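PDB 3VK9: glutathione S-transferase delta from Bombyx mori, which probably transfers glutathione to electrophilic compounds, acting as a homodimeric delta-class enzyme of the silkmoth. Local coordinates for residues 10-15 and 161-166. Residues are numbered along the deposited sequence; the frame is centred on the assembly and turned at random.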
# COMPACT_ATOMS: atom_id res chain seq x y z
N GLY A 10 18.35 -9.47 0.86
CA GLY A 10 17.39 -10.45 0.38
C GLY A 10 15.98 -9.90 0.28
O GLY A 10 15.13 -10.44 -0.45
N SER A 11 15.73 -8.82 1.02
CA SER A 11 14.39 -8.30 1.21
C SER A 11 13.93 -7.50 -0.00
O SER A 11 14.58 -6.53 -0.40
CB SER A 11 14.37 -7.42 2.46
OG SER A 11 13.48 -6.32 2.32
N ALA A 12 12.81 -7.93 -0.59
CA ALA A 12 12.27 -7.26 -1.78
C ALA A 12 12.04 -5.76 -1.57
O ALA A 12 12.44 -4.94 -2.39
CB ALA A 12 11.00 -7.95 -2.29
N PRO A 13 11.38 -5.38 -0.46
CA PRO A 13 11.22 -3.93 -0.31
C PRO A 13 12.55 -3.20 -0.22
O PRO A 13 12.64 -2.07 -0.68
CB PRO A 13 10.40 -3.78 0.98
CG PRO A 13 10.31 -5.15 1.57
CD PRO A 13 10.49 -6.11 0.45
N CYS A 14 13.57 -3.83 0.36
CA CYS A 14 14.89 -3.22 0.40
C CYS A 14 15.47 -3.07 -1.00
O CYS A 14 16.05 -2.05 -1.31
CB CYS A 14 15.86 -4.04 1.26
SG CYS A 14 15.51 -3.88 3.03
N ARG A 15 15.32 -4.10 -1.82
CA ARG A 15 15.80 -4.07 -3.20
C ARG A 15 15.09 -3.00 -4.03
O ARG A 15 15.66 -2.45 -4.97
CB ARG A 15 15.68 -5.47 -3.84
CG ARG A 15 16.68 -6.48 -3.22
CD ARG A 15 16.63 -7.86 -3.88
NE ARG A 15 15.73 -8.77 -3.18
CZ ARG A 15 14.60 -9.25 -3.70
NH1 ARG A 15 14.23 -8.91 -4.93
NH2 ARG A 15 13.86 -10.09 -2.98
N LEU A 161 7.79 -3.23 -8.25
CA LEU A 161 7.14 -4.46 -8.72
C LEU A 161 8.14 -5.53 -9.13
O LEU A 161 7.89 -6.72 -8.93
CB LEU A 161 6.15 -4.18 -9.87
CG LEU A 161 4.71 -3.85 -9.44
CD1 LEU A 161 3.88 -3.23 -10.58
CD2 LEU A 161 3.98 -5.06 -8.83
N ILE A 162 9.27 -5.12 -9.71
CA ILE A 162 10.21 -6.13 -10.12
C ILE A 162 10.91 -6.74 -8.92
O ILE A 162 11.17 -7.93 -8.91
CB ILE A 162 11.20 -5.68 -11.24
CG1 ILE A 162 11.78 -6.92 -11.93
CG2 ILE A 162 12.30 -4.81 -10.68
CD1 ILE A 162 12.35 -6.67 -13.30
N ALA A 163 11.14 -5.94 -7.88
CA ALA A 163 11.72 -6.50 -6.66
C ALA A 163 10.79 -7.57 -6.08
O ALA A 163 11.25 -8.62 -5.62
CB ALA A 163 12.00 -5.41 -5.63
N SER A 164 9.49 -7.31 -6.11
CA SER A 164 8.50 -8.31 -5.69
C SER A 164 8.46 -9.52 -6.64
O SER A 164 8.72 -10.65 -6.21
CB SER A 164 7.11 -7.68 -5.60
OG SER A 164 7.10 -6.64 -4.65
N VAL A 165 8.14 -9.28 -7.91
CA VAL A 165 8.03 -10.35 -8.91
C VAL A 165 9.26 -11.25 -9.00
O VAL A 165 9.14 -12.48 -9.07
CB VAL A 165 7.72 -9.82 -10.34
CG1 VAL A 165 7.76 -10.97 -11.34
CG2 VAL A 165 6.36 -9.11 -10.38
N SER A 166 10.45 -10.65 -8.98
CA SER A 166 11.67 -11.46 -8.99
C SER A 166 11.73 -12.44 -7.80
O SER A 166 12.16 -13.59 -7.96
CB SER A 166 12.94 -10.58 -9.08
OG SER A 166 13.15 -9.80 -7.90
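Ala12 and Ala163 meet at the domain interface of the glutathione transferase fold, where helix 12-24 of the thioredoxin-like N-terminal domain starts against helix 156-167 of the all-helical C-terminal domain. This half of the contact is tight: small residues let the two CA atoms come within 5.0 Å. Each methyl lies on the other's carbonyl oxygen, Ala163 CB being 3.3 Å from Ala12 O and Ala12 CB 3.4 Å from Ala163 O. Arg15 CB packs beside the same Ala163 methyl. Its chain then bends at chi3 (-93°) and folds back over the first turn, laying one guanidinium face near the rim over Ala12 CA. Arg15 NH2 reaches Gly10 O at 2.9 Å in an almost straight bond within the guanidinium plane, while NE adds a weak bond to that oxygen. Across the interface Arg15 NH1 donates to Ala163 O at 3.1 Å, in the carbonyl plane and on a lone pair, although the oxygen sits 29° out of the guanidinium plane. Asn199 of helix 195-213 and Ser167 are further partners of NH1 and NH2, so the buried group is held from both domains. Replacing Arg15 by an alanine removes these donors and is likely to leave Gly10 O and Asn199 OD1 without their partner, and Ala163 O without its bond across the interface. The looser side is the turn before helix 12-24: Gly10 and Ser11, partly exposed, do not touch helix 156-167, and Ser11 OG instead caps its own helix, accepting from Cys14 N at 3.2 Å. Arg15 NH1 also gives Ser166 OG, near the guanidinium plane, a weak bond; this hydroxyl, bonded to Asn199 ND2 as well, donates to Ile162 O, an oxygen shared with Ser166 N.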